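Local coordinates for fluoroacetyl-CoA-specific thioesterase-like domain-containing protein (Thermanaerovibrio acidaminovorans, PDB 3QOO), which is of unknown function but has a hot-dog fold and resembles fluoroacetyl-CoA-specific thioesterases, so it may act on acyl-CoA thioesters, at residues G68-V73 and L116-V121; F87-D92 and L101-D106; T14-V19 and A52-D57; A77-G82 and G110-G115; N7-V12 and H58-G63. All blocks are in the same frame, centred on the assembly; numbering follows the deposited sequence.

Contact 1 of 5, residues G68-V73 and L116-V121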
# COMPACT_ATOMS: atom_id res chain seq x y z
N GLY A 68 -1.43 -0.25 11.85
CA GLY A 68 -2.04 0.41 10.73
C GLY A 68 -3.48 -0.03 10.53
O GLY A 68 -3.75 -1.25 10.48
N VAL A 69 -4.42 0.91 10.38
CA VAL A 69 -5.81 0.54 10.03
C VAL A 69 -6.33 1.06 8.69
O VAL A 69 -7.38 0.59 8.21
CB VAL A 69 -6.85 0.91 11.12
CG1 VAL A 69 -6.55 0.23 12.45
CG2 VAL A 69 -7.03 2.43 11.26
N ARG A 70 -5.67 2.06 8.12
CA ARG A 70 -6.01 2.49 6.77
C ARG A 70 -4.86 3.21 6.15
O ARG A 70 -4.20 4.03 6.84
CB ARG A 70 -7.23 3.44 6.84
CG ARG A 70 -7.52 4.35 5.65
CD ARG A 70 -8.75 5.16 5.94
NE ARG A 70 -8.61 6.11 7.04
CZ ARG A 70 -8.44 7.42 6.89
NH1 ARG A 70 -8.35 7.97 5.69
NH2 ARG A 70 -8.35 8.19 7.96
N SER A 71 -4.57 2.94 4.88
CA SER A 71 -3.55 3.65 4.12
C SER A 71 -4.08 4.04 2.77
O SER A 71 -4.88 3.30 2.17
CB SER A 71 -2.29 2.82 3.96
OG SER A 71 -1.63 2.63 5.19
N GLU A 72 -3.63 5.15 2.23
CA GLU A 72 -3.92 5.61 0.88
C GLU A 72 -2.68 6.19 0.27
O GLU A 72 -1.94 6.92 0.97
CB GLU A 72 -5.04 6.64 0.91
CG GLU A 72 -5.53 7.12 -0.42
CD GLU A 72 -6.80 7.92 -0.37
OE1 GLU A 72 -7.16 8.44 -1.49
OE2 GLU A 72 -7.35 8.15 0.78
N VAL A 73 -2.41 5.90 -0.99
CA VAL A 73 -1.29 6.46 -1.73
C VAL A 73 -1.79 6.98 -3.06
O VAL A 73 -2.57 6.30 -3.74
CB VAL A 73 -0.16 5.41 -1.94
CG1 VAL A 73 0.98 5.97 -2.81
CG2 VAL A 73 0.36 4.94 -0.61
N LEU A 116 -1.60 8.95 3.00
CA LEU A 116 -2.01 9.10 4.36
C LEU A 116 -2.07 7.73 5.00
O LEU A 116 -2.26 6.71 4.33
CB LEU A 116 -3.30 9.81 4.50
CG LEU A 116 -4.55 9.09 4.16
CD1 LEU A 116 -4.93 7.93 5.13
CD2 LEU A 116 -5.71 10.10 4.09
N GLN A 117 -1.95 7.72 6.33
CA GLN A 117 -2.06 6.49 7.09
C GLN A 117 -2.72 6.78 8.43
O GLN A 117 -2.33 7.74 9.13
CB GLN A 117 -0.71 5.84 7.28
CG GLN A 117 -0.78 4.45 7.95
CD GLN A 117 0.53 3.73 7.86
OE1 GLN A 117 1.32 3.74 8.81
NE2 GLN A 117 0.81 3.14 6.69
N GLU A 118 -3.71 5.99 8.81
CA GLU A 118 -4.32 6.03 10.11
C GLU A 118 -3.80 4.85 10.89
O GLU A 118 -3.86 3.72 10.40
CB GLU A 118 -5.83 5.97 10.00
CG GLU A 118 -6.58 5.99 11.33
CD GLU A 118 -8.06 5.84 11.19
OE1 GLU A 118 -8.59 6.10 10.09
OE2 GLU A 118 -8.67 5.43 12.20
N ARG A 119 -3.30 5.11 12.09
CA ARG A 119 -2.80 4.04 12.97
C ARG A 119 -3.54 4.11 14.31
O ARG A 119 -3.97 5.19 14.75
CB ARG A 119 -1.29 4.20 13.20
CG ARG A 119 -0.49 4.19 11.92
CD ARG A 119 1.02 4.12 12.11
NE ARG A 119 1.45 2.86 12.70
CZ ARG A 119 1.57 1.71 12.05
NH1 ARG A 119 1.37 1.63 10.72
NH2 ARG A 119 1.90 0.62 12.73
N VAL A 120 -3.70 2.95 14.93
CA VAL A 120 -4.36 2.82 16.22
C VAL A 120 -3.34 2.38 17.27
O VAL A 120 -2.46 1.58 17.00
CB VAL A 120 -5.58 1.84 16.17
CG1 VAL A 120 -5.17 0.40 15.78
CG2 VAL A 120 -6.35 1.83 17.48
N VAL A 121 -3.46 2.93 18.48
CA VAL A 121 -2.64 2.51 19.57
C VAL A 121 -3.28 1.33 20.28
O VAL A 121 -4.48 1.39 20.62
CB VAL A 121 -2.38 3.67 20.57
CG1 VAL A 121 -1.64 3.13 21.79
CG2 VAL A 121 -1.68 4.76 19.88
O HOH W 1 1.16 -1.78 10.74

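Contact 2 of 5, residues F87-D92 and L101-D106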
# COMPACT_ATOMS: atom_id res chain seq x y z
N PHE A 87 11.07 10.95 1.86
CA PHE A 87 9.75 10.81 2.44
C PHE A 87 9.63 11.68 3.66
O PHE A 87 10.52 11.66 4.53
CB PHE A 87 9.49 9.36 2.85
CG PHE A 87 9.27 8.40 1.73
CD1 PHE A 87 8.01 7.86 1.52
CD2 PHE A 87 10.31 7.99 0.93
CE1 PHE A 87 7.80 6.91 0.52
CE2 PHE A 87 10.07 7.07 -0.10
CZ PHE A 87 8.83 6.54 -0.30
N THR A 88 8.52 12.41 3.74
CA THR A 88 8.18 13.21 4.91
C THR A 88 6.82 12.75 5.39
O THR A 88 5.85 12.78 4.61
CB THR A 88 8.12 14.71 4.59
OG1 THR A 88 9.35 15.11 3.97
CG2 THR A 88 7.91 15.52 5.87
N VAL A 89 6.76 12.27 6.63
CA VAL A 89 5.54 11.85 7.25
C VAL A 89 5.25 12.72 8.46
O VAL A 89 6.15 12.93 9.27
CB VAL A 89 5.59 10.35 7.58
CG1 VAL A 89 4.37 9.91 8.38
CG2 VAL A 89 5.67 9.52 6.27
N THR A 90 4.03 13.21 8.55
CA THR A 90 3.64 14.26 9.48
C THR A 90 2.35 13.91 10.19
O THR A 90 1.39 13.48 9.55
CB THR A 90 3.39 15.59 8.73
OG1 THR A 90 4.54 15.90 7.95
CG2 THR A 90 3.09 16.73 9.70
N VAL A 91 2.27 14.14 11.49
CA VAL A 91 1.02 13.97 12.22
C VAL A 91 0.00 15.01 11.76
O VAL A 91 0.25 16.23 11.87
CB VAL A 91 1.21 14.06 13.74
CG1 VAL A 91 -0.14 14.01 14.45
CG2 VAL A 91 2.18 12.96 14.20
N ASP A 92 -1.12 14.55 11.22
CA ASP A 92 -2.18 15.42 10.72
C ASP A 92 -3.22 15.72 11.79
O ASP A 92 -3.56 16.88 12.03
CB ASP A 92 -2.84 14.78 9.49
CG ASP A 92 -3.93 15.65 8.92
OD1 ASP A 92 -3.58 16.70 8.36
OD2 ASP A 92 -5.12 15.28 9.05
N LEU A 101 -1.67 10.39 9.83
CA LEU A 101 -0.46 10.99 9.33
C LEU A 101 -0.55 11.19 7.83
O LEU A 101 -1.10 10.34 7.13
CB LEU A 101 0.72 10.09 9.66
CG LEU A 101 0.86 9.79 11.17
CD1 LEU A 101 0.29 8.42 11.50
CD2 LEU A 101 2.30 9.86 11.61
N SER A 102 0.00 12.29 7.35
CA SER A 102 0.13 12.53 5.94
C SER A 102 1.56 12.23 5.48
O SER A 102 2.48 12.18 6.29
CB SER A 102 -0.20 13.97 5.66
OG SER A 102 0.69 14.84 6.30
N MSE A 103 1.71 12.03 4.18
CA MSE A 103 2.99 11.66 3.59
C MSE A 103 3.18 12.39 2.28
O MSE A 103 2.24 12.55 1.49
CB MSE A 103 3.04 10.14 3.33
CG MSE A 103 4.31 9.60 2.75
SE MSE A 103 4.40 9.63 0.80
CE MSE A 103 3.42 7.97 0.44
N LYS A 104 4.42 12.83 2.06
CA LYS A 104 4.84 13.33 0.78
C LYS A 104 6.19 12.73 0.46
O LYS A 104 7.05 12.64 1.32
CB LYS A 104 4.90 14.87 0.75
CG LYS A 104 4.97 15.49 -0.64
CD LYS A 104 4.54 16.96 -0.60
CE LYS A 104 4.64 17.62 -1.96
NZ LYS A 104 4.18 19.04 -1.86
N ALA A 105 6.34 12.30 -0.78
CA ALA A 105 7.56 11.73 -1.31
C ALA A 105 8.00 12.58 -2.47
O ALA A 105 7.25 12.82 -3.41
CB ALA A 105 7.33 10.28 -1.73
N ASP A 106 9.26 13.00 -2.43
CA ASP A 106 9.83 13.92 -3.40
C ASP A 106 11.21 13.42 -3.79
O ASP A 106 11.88 12.71 -3.05
CB ASP A 106 9.97 15.32 -2.79
CG ASP A 106 8.68 15.82 -2.17
OD1 ASP A 106 8.60 15.94 -0.92
OD2 ASP A 106 7.75 16.07 -2.92
O HOH W 2 9.39 14.80 1.29
O HOH W 3 -0.67 16.88 7.53

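Contact 3 of 5, residues T14-V19 and A52-D57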
# COMPACT_ATOMS: atom_id res chain seq x y z
N THR A 14 4.11 17.24 14.00
CA THR A 14 5.27 16.42 14.30
C THR A 14 5.63 15.59 13.08
O THR A 14 4.75 14.93 12.51
CB THR A 14 5.00 15.47 15.49
OG1 THR A 14 4.63 16.25 16.63
CG2 THR A 14 6.23 14.64 15.84
N TYR A 15 6.89 15.59 12.66
CA TYR A 15 7.29 14.86 11.47
C TYR A 15 8.63 14.22 11.55
O TYR A 15 9.47 14.59 12.37
CB TYR A 15 7.24 15.75 10.21
CG TYR A 15 8.46 16.62 9.99
CD1 TYR A 15 9.53 16.17 9.22
CD2 TYR A 15 8.56 17.89 10.53
CE1 TYR A 15 10.64 16.95 8.96
CE2 TYR A 15 9.68 18.68 10.27
CZ TYR A 15 10.72 18.22 9.51
OH TYR A 15 11.84 18.97 9.27
N ARG A 16 8.84 13.22 10.70
CA ARG A 16 10.14 12.62 10.46
C ARG A 16 10.33 12.45 8.96
O ARG A 16 9.36 12.40 8.17
CB ARG A 16 10.27 11.28 11.19
CG ARG A 16 10.28 11.41 12.73
CD ARG A 16 10.50 10.04 13.38
NE ARG A 16 11.92 9.71 13.36
CZ ARG A 16 12.78 9.97 14.35
NH1 ARG A 16 12.37 10.57 15.47
NH2 ARG A 16 14.06 9.65 14.21
N ARG A 17 11.59 12.35 8.57
CA ARG A 17 11.98 12.17 7.19
C ARG A 17 12.93 11.05 7.06
O ARG A 17 13.72 10.79 7.97
CB ARG A 17 12.65 13.41 6.67
CG ARG A 17 11.79 14.47 6.24
CD ARG A 17 12.57 15.54 5.53
NE ARG A 17 11.70 16.40 4.82
CZ ARG A 17 12.07 17.45 4.12
NH1 ARG A 17 13.35 17.82 4.09
NH2 ARG A 17 11.14 18.15 3.48
N MSE A 18 12.93 10.42 5.89
CA MSE A 18 14.04 9.59 5.49
C MSE A 18 14.19 9.59 3.99
O MSE A 18 13.25 9.90 3.27
CB MSE A 18 13.88 8.17 6.01
CG MSE A 18 12.73 7.44 5.43
SE MSE A 18 12.49 5.60 6.03
CE MSE A 18 13.90 4.85 5.05
N VAL A 19 15.37 9.20 3.54
CA VAL A 19 15.71 9.09 2.14
C VAL A 19 15.83 7.62 1.79
O VAL A 19 16.49 6.85 2.47
CB VAL A 19 16.99 9.85 1.75
CG1 VAL A 19 17.22 9.80 0.24
CG2 VAL A 19 16.94 11.27 2.28
N ALA A 52 5.97 6.24 9.96
CA ALA A 52 4.90 6.45 10.91
C ALA A 52 5.23 5.71 12.21
O ALA A 52 5.01 6.25 13.30
CB ALA A 52 3.58 5.95 10.31
N VAL A 53 5.73 4.49 12.10
CA VAL A 53 6.10 3.74 13.29
C VAL A 53 7.25 4.45 14.01
O VAL A 53 7.26 4.53 15.26
CB VAL A 53 6.49 2.29 12.92
CG1 VAL A 53 7.13 1.55 14.09
CG2 VAL A 53 5.27 1.51 12.45
N GLU A 54 8.24 4.96 13.27
CA GLU A 54 9.34 5.73 13.88
C GLU A 54 8.88 7.00 14.60
O GLU A 54 9.53 7.43 15.54
CB GLU A 54 10.42 6.05 12.83
CG GLU A 54 11.20 4.80 12.42
CD GLU A 54 12.23 5.02 11.34
OE1 GLU A 54 12.51 6.21 11.01
OE2 GLU A 54 12.76 3.97 10.84
N ILE A 55 7.79 7.61 14.16
CA ILE A 55 7.28 8.79 14.83
C ILE A 55 6.54 8.41 16.09
O ILE A 55 6.70 9.06 17.13
CB ILE A 55 6.33 9.57 13.88
CG1 ILE A 55 7.10 10.15 12.70
CG2 ILE A 55 5.57 10.67 14.63
CD1 ILE A 55 6.26 10.56 11.55
N LEU A 56 5.69 7.38 16.03
CA LEU A 56 4.75 7.13 17.12
C LEU A 56 5.26 6.20 18.21
O LEU A 56 5.08 6.49 19.37
CB LEU A 56 3.47 6.51 16.60
CG LEU A 56 2.70 7.32 15.54
CD1 LEU A 56 1.44 6.55 15.16
CD2 LEU A 56 2.34 8.71 16.05
N ASP A 57 5.86 5.07 17.86
CA ASP A 57 5.88 3.97 18.83
C ASP A 57 6.79 4.26 20.01
O ASP A 57 6.47 3.90 21.15
CB ASP A 57 6.20 2.63 18.16
CG ASP A 57 5.01 2.10 17.40
OD1 ASP A 57 4.25 2.90 16.85
OD2 ASP A 57 4.77 0.90 17.43

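Contact 4 of 5, residues A77-G82 and G110-G115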
# COMPACT_ATOMS: atom_id res chain seq x y z
N ALA A 77 4.28 10.76 -10.06
CA ALA A 77 5.28 10.72 -11.09
C ALA A 77 6.26 9.59 -10.77
O ALA A 77 6.40 9.18 -9.62
CB ALA A 77 6.00 12.10 -11.19
N PRO A 78 6.95 9.08 -11.81
CA PRO A 78 7.78 7.91 -11.59
C PRO A 78 9.06 8.21 -10.82
O PRO A 78 9.80 9.13 -11.17
CB PRO A 78 8.05 7.41 -13.01
CG PRO A 78 7.99 8.67 -13.87
CD PRO A 78 6.82 9.41 -13.26
N ALA A 79 9.36 7.40 -9.82
CA ALA A 79 10.63 7.42 -9.09
C ALA A 79 11.45 6.25 -9.62
O ALA A 79 11.22 5.10 -9.26
CB ALA A 79 10.39 7.31 -7.58
N VAL A 80 12.37 6.54 -10.52
CA VAL A 80 13.10 5.50 -11.24
C VAL A 80 14.10 4.77 -10.32
O VAL A 80 14.59 5.31 -9.32
CB VAL A 80 13.87 6.19 -12.44
CG1 VAL A 80 15.03 7.05 -11.97
CG2 VAL A 80 14.35 5.20 -13.51
N LEU A 81 14.44 3.55 -10.71
CA LEU A 81 15.55 2.85 -10.09
C LEU A 81 16.76 3.80 -9.98
O LEU A 81 17.11 4.48 -10.93
CB LEU A 81 15.99 1.69 -10.96
CG LEU A 81 15.13 0.47 -10.92
CD1 LEU A 81 15.46 -0.34 -12.20
CD2 LEU A 81 15.41 -0.33 -9.65
N GLY A 82 17.39 3.80 -8.81
CA GLY A 82 18.58 4.62 -8.54
C GLY A 82 18.24 6.02 -8.06
O GLY A 82 19.14 6.76 -7.63
N GLY A 110 11.09 16.80 -8.15
CA GLY A 110 9.78 17.18 -7.66
C GLY A 110 9.04 16.03 -6.97
O GLY A 110 9.60 14.98 -6.71
N PRO A 111 7.76 16.24 -6.68
CA PRO A 111 6.96 15.25 -5.98
C PRO A 111 6.72 14.00 -6.82
O PRO A 111 6.48 14.11 -8.03
CB PRO A 111 5.63 15.97 -5.73
CG PRO A 111 5.85 17.39 -5.99
CD PRO A 111 7.04 17.53 -6.87
N VAL A 112 6.77 12.84 -6.17
CA VAL A 112 6.49 11.59 -6.84
C VAL A 112 5.25 10.87 -6.28
O VAL A 112 4.64 10.07 -6.98
CB VAL A 112 7.70 10.65 -6.87
CG1 VAL A 112 8.80 11.23 -7.75
CG2 VAL A 112 8.25 10.33 -5.47
N ALA A 113 4.90 11.11 -5.02
CA ALA A 113 3.73 10.47 -4.42
C ALA A 113 3.30 11.24 -3.19
O ALA A 113 4.10 11.98 -2.57
CB ALA A 113 3.99 9.01 -4.03
N THR A 114 2.04 11.07 -2.80
CA THR A 114 1.51 11.54 -1.54
C THR A 114 0.73 10.40 -0.89
O THR A 114 0.41 9.40 -1.55
CB THR A 114 0.61 12.75 -1.72
OG1 THR A 114 -0.40 12.46 -2.66
CG2 THR A 114 1.45 13.98 -2.15
N GLY A 115 0.42 10.53 0.39
CA GLY A 115 -0.31 9.49 1.06
C GLY A 115 -0.87 9.88 2.39
O GLY A 115 -0.62 11.00 2.87

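Contact 5 of 5, residues N7-V12 and H58-G63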
# COMPACT_ATOMS: atom_id res chain seq x y z
N ASN A 7 -3.04 13.58 22.29
CA ASN A 7 -2.90 14.95 21.80
C ASN A 7 -1.55 15.52 22.27
O ASN A 7 -0.92 16.27 21.55
CB ASN A 7 -4.07 15.86 22.25
CG ASN A 7 -5.44 15.32 21.82
OD1 ASN A 7 -5.79 15.29 20.64
ND2 ASN A 7 -6.24 14.91 22.81
N GLU A 8 -1.14 15.16 23.50
CA GLU A 8 0.18 15.52 24.06
C GLU A 8 1.38 14.77 23.46
O GLU A 8 2.42 15.36 23.18
CB GLU A 8 0.19 15.29 25.60
CG GLU A 8 1.60 15.49 26.26
CD GLU A 8 1.97 14.50 27.40
OE1 GLU A 8 2.97 14.78 28.11
OE2 GLU A 8 1.31 13.46 27.58
N LEU A 9 1.26 13.45 23.33
CA LEU A 9 2.37 12.65 22.81
C LEU A 9 2.63 12.95 21.34
O LEU A 9 3.78 12.85 20.93
CB LEU A 9 2.11 11.15 22.97
CG LEU A 9 1.90 10.64 24.40
CD1 LEU A 9 1.45 9.20 24.38
CD2 LEU A 9 3.15 10.75 25.26
N PHE A 10 1.59 13.36 20.58
CA PHE A 10 1.67 13.50 19.12
C PHE A 10 1.14 14.82 18.67
O PHE A 10 0.07 14.86 18.04
CB PHE A 10 0.87 12.38 18.41
CG PHE A 10 1.29 11.06 18.85
CD1 PHE A 10 2.63 10.76 18.83
CD2 PHE A 10 0.40 10.14 19.38
CE1 PHE A 10 3.08 9.59 19.32
CE2 PHE A 10 0.87 8.95 19.85
CZ PHE A 10 2.19 8.66 19.78
N PRO A 11 1.90 15.90 18.91
CA PRO A 11 1.37 17.14 18.46
C PRO A 11 1.19 17.17 16.95
O PRO A 11 2.03 16.66 16.22
CB PRO A 11 2.43 18.16 18.92
CG PRO A 11 3.12 17.50 19.97
CD PRO A 11 3.14 16.08 19.67
N VAL A 12 0.11 17.77 16.49
CA VAL A 12 -0.09 18.00 15.09
C VAL A 12 1.13 18.73 14.51
O VAL A 12 1.64 19.66 15.13
CB VAL A 12 -1.41 18.79 14.85
CG1 VAL A 12 -1.53 19.25 13.42
CG2 VAL A 12 -2.59 17.93 15.21
N HIS A 58 7.90 4.96 19.77
CA HIS A 58 8.83 5.25 20.87
C HIS A 58 8.22 6.25 21.85
O HIS A 58 8.74 6.41 22.95
CB HIS A 58 10.21 5.69 20.35
CG HIS A 58 10.24 7.05 19.74
ND1 HIS A 58 9.85 7.30 18.44
CD2 HIS A 58 10.63 8.25 20.25
CE1 HIS A 58 9.99 8.59 18.18
NE2 HIS A 58 10.49 9.18 19.26
N LYS A 59 7.16 6.95 21.45
CA LYS A 59 6.44 7.87 22.32
C LYS A 59 5.35 7.20 23.13
O LYS A 59 4.74 7.87 23.98
CB LYS A 59 5.85 9.02 21.51
CG LYS A 59 6.86 9.82 20.70
CD LYS A 59 7.85 10.53 21.55
CE LYS A 59 7.19 11.56 22.46
NZ LYS A 59 8.21 12.39 23.14
N LEU A 60 5.13 5.90 22.92
CA LEU A 60 4.13 5.14 23.66
C LEU A 60 4.76 4.44 24.83
O LEU A 60 5.87 3.97 24.73
CB LEU A 60 3.45 4.10 22.74
CG LEU A 60 2.77 4.68 21.51
CD1 LEU A 60 2.31 3.53 20.61
CD2 LEU A 60 1.62 5.54 21.95
N PRO A 61 4.01 4.30 25.93
CA PRO A 61 4.56 3.64 27.09
C PRO A 61 4.70 2.16 26.91
O PRO A 61 4.07 1.57 26.01
CB PRO A 61 3.55 3.96 28.19
CG PRO A 61 2.31 4.23 27.52
CD PRO A 61 2.65 4.82 26.18
N GLU A 62 5.49 1.54 27.78
CA GLU A 62 5.75 0.12 27.75
C GLU A 62 4.45 -0.66 27.68
O GLU A 62 3.51 -0.43 28.46
CB GLU A 62 6.55 -0.28 29.00
CG GLU A 62 7.06 -1.74 29.06
CD GLU A 62 7.68 -2.05 30.44
OE1 GLU A 62 7.05 -1.66 31.44
OE2 GLU A 62 8.78 -2.67 30.52
N GLY A 63 4.39 -1.60 26.73
CA GLY A 63 3.22 -2.44 26.54
C GLY A 63 2.28 -2.00 25.46
O GLY A 63 1.27 -2.67 25.23

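Contact 1 of 5, residues G68-V73 and L116-V121
A classic beta bulge interrupts the antiparallel pairing of 68-73 with 116-121, two residues, Val69 and Arg70, standing opposite the one Glu118. At Val69, the first bulge residue, psi falls to -17°, far from extended values, and both N-H groups turn to one oxygen. The Val69 N-H makes a nearly straight bond of 2.9 Å to Glu118 O, while Arg70 N, 3.4 Å from that same Glu118 O, gives a weak one. Regular pairing then resumes through Arg70 O and the doubly bonded Glu72 and Leu116. The Arg70 side chain turns at chi3 (65°) to present its guanidinium side-on to Glu118. Arg70 NE at 3.1 Å and Arg70 NH2 at 3.0 Å share Glu118 OE1, which lies in the guanidinium plane although the carboxylate is turned 76° from it. Leu116 CD1 covers one guanidinium face, 3.5 Å from NH1 of Arg70, and Arg98 takes the second carboxylate oxygen.

This is the edge of a hot-dog sheet within its chain, and residues 70-73 continue the sheet as an antiparallel ladder with a strand of the second subunit. On the face toward helix 41-56, Gln117 NE2 donates to Ser71 OG at 2.9 Å and is also hydrogen-bonded to Thr49 of that helix. Gln117 OE1 receives Arg119 NH1 at 2.8 Å from above the carbonyl plane. Gly68 N lies over the Arg119 guanidinium, and a water bridges Gly68 N to Arg119 NH2.

Contact 2 of 5, residues F87-D92 and L101-D106
With CG opposite its carbonyl carbon (chi1 -72°), Phe87 lays its ring against Ala105, while bends at chi2 and chi3 (-88° and -83°) fold the selenium of Met103, a selenomethionine, toward the same ring. Ala105 CB sits squarely over one face, 4.1 Å from the Phe87 centroid, as a CH-pi contact. Met103 SE comes obliquely, 5.1 Å from the Phe87 centroid, in a Met-aromatic contact. Further along, the two branches of Val89 divide the work: CG1 meets Leu101 CD2 at 3.8 Å, and CG2 meets Met103 CG at 3.8 Å. Leu101 CD2 also reaches Val91 CG2.

The backbones belong to the hairpin of strands 84-95 and 98-107. Thr88 pairs with Lys104, and Thr90 with Ser102, through two reciprocal hydrogen bonds each, the first of them Thr88 N to Lys104 O at 2.8 Å. The opposite face carries Thr88, Thr90, Ser102 and Lys104. Thr88 OG1 there bonds to Arg17 NE on the neighbouring strand and shares a hydrogen bond with a water.

The two faces thus differ in chemistry: dispersion, CH-pi and Met-aromatic contacts serve the one lying on helix 41-56, where Phe87 reaches Leu51 and Met103 reaches Met48, whereas hydroxyls, a charge and water belong to the other.

Contact 3 of 5, residues T14-V19 and A52-D57
Strand 15-19 passes helix 52-56 with 8.3 Å between the axes and an angle of 138° between their directions, and the backbones come nearest at Arg16 and Ile55, whose CA atoms are 6.5 Å apart. Arg16 and Ile55 contribute most of the buried surface. The aliphatic stem of Arg16 lies alongside Ile55, the two side chains sliding past each other in opposite directions. Arg16 CG is 3.4 Å from Ile55 CG1, and Arg16 CD is 3.5 Å from that Ile55 CG1. The tip of the isoleucine, Ile55 CD1, rests 3.8 Å from Arg16 N. Its other branch, Ile55 CG2, meets the methyl CG2 of Thr14 at 4.2 Å, while the Thr14 hydroxyl bonds to Pro11 O.

Arg16 CD lies 3.5 Å from Glu54 O, and the turn about the CG-CD bond (chi3 81°) carries NE toward the Glu54 side chain, which crosses the arginine at about a right angle. Arg16 NE is 4.3 Å from Glu54 OE1, beyond a salt bridge, and Gln50 binds the other carboxylate oxygen. Arg16 is modelled in two conformers, so these distances hold for one of them.

In hot-dog terms, this is where the end of the central helix meets an outer strand of the sheet. Ile55 also packs on Val89 of the adjacent strand, so the same residue spans two neighbouring strands of the sheet. With no hydrogen bond across the contact, its cohesion comes from methylene and methyl groups, and the attraction between Arg16 and Glu54 is probably a diffuse, solvent-weakened addition.

Contact 4 of 5, residues A77-G82 and G110-G115
A single backbone hydrogen bond, Ala77 N to Val112 O at 3.2 Å, joins loop 77-82 to the start of strand 110-123, and the CA atoms of these two residues are 4.5 Å apart. The donor lies 34° from the carbonyl plane of Val112, so the geometry is less regular than in a ladder of paired strands. Val112 opens a classic beta bulge, standing with Ala113 opposite Ala105 of strand 98-107, and its psi of -26° departs from that of an extended strand.

Val112 supplies most of the side-chain contact. Val112 CB lies 3.4 Å from Ala77 O, and Val112 CG1, set opposite the carbonyl carbon (chi1 -67°), leans on the loop backbone at 3.7 Å from the same Ala77 O. Val112 CG1 also lies 4.2 Å from Ala79 CB. Ala77 CB in turn rests 3.8 Å from Pro111 O.

Val112 continues inward to Phe44 of helix 41-56 and to Val85, while Ala79 packs on Val85 as well. From the second subunit, Arg134 packs on Ala77 and Val112, and Arg130 of that subunit on Pro78. The contact thus joins the loop after strand 64-75 to the start of strand 110-123, at one end of the sheet that wraps around the central helix in the hot-dog fold, beside the second subunit.

Contact 5 of 5, residues N7-V12 and H58-G63
Leu9 and Phe10, at the exit of the short N-terminal helix 6-9, pack on Lys59 and Leu60 in the connection that follows the central helix of the hot-dog fold. Phe10 is the first residue to leave helical geometry, and with CG opposite its carbonyl carbon (chi1 -54°) its ring extends toward the connection. There the ring meets Leu60 edge-on: Leu60 CD2 lies near the ring plane, 3.8 Å from Phe10 CZ, and the two side chains cross at about a right angle. Lys59 comes obliquely, its CB 3.6 Å from Phe10 CE1.

Leu9 makes a different use of the same loop. Both of its methyls lie against a backbone oxygen, CD2 of Leu9 at 3.5 Å and CD1 of Leu9 at 3.6 Å from Lys59 O. Leu9 CB, meanwhile, sits over the centre of the Phe10 ring, 3.9 Å above the plane. The long chain of Lys59 bends at both chi2 and chi3 (-64° and -62°). Its CG lies over one face of the His58 ring, and Lys59 CE still passes 4.0 Å from Leu9 O before the amine leads away.

No hydrogen bond crosses here. Inward, Phe10 touches Leu56 at the end of helix 41-56, and Leu60 touches Val121 of the sheet, linking the contact to the helix and the sheet. Through aromatic and aliphatic groups, the N-terminal segment thus packs against the connection that leads from the central helix to strand 64-75 of the hot-dog fold.

Contacts 1 and 2, both partly buried, pair strands of one antiparallel sheet; contact 4 joins a loop to it and contact 3 the central helix to its strand 15-21. Contacts 1 and 4 both use strand 110-123 and touch the second subunit. Contact 1 contains a bulge and is rich in hydrogen bonds, with a salt bridge; contact 4, buried, lies at a bulge formed against strand 98-107 and has one hydrogen bond. Contact 2 is a regular ladder, apolar toward the helix and polar on its other face. Contact 3 lies at the surface and contact 5 is partly buried; both lack cross-segment hydrogen bonds and meet where Phe10 packs on Leu56. Contacts 4 and 5 lie on opposite sides of the chain's centre.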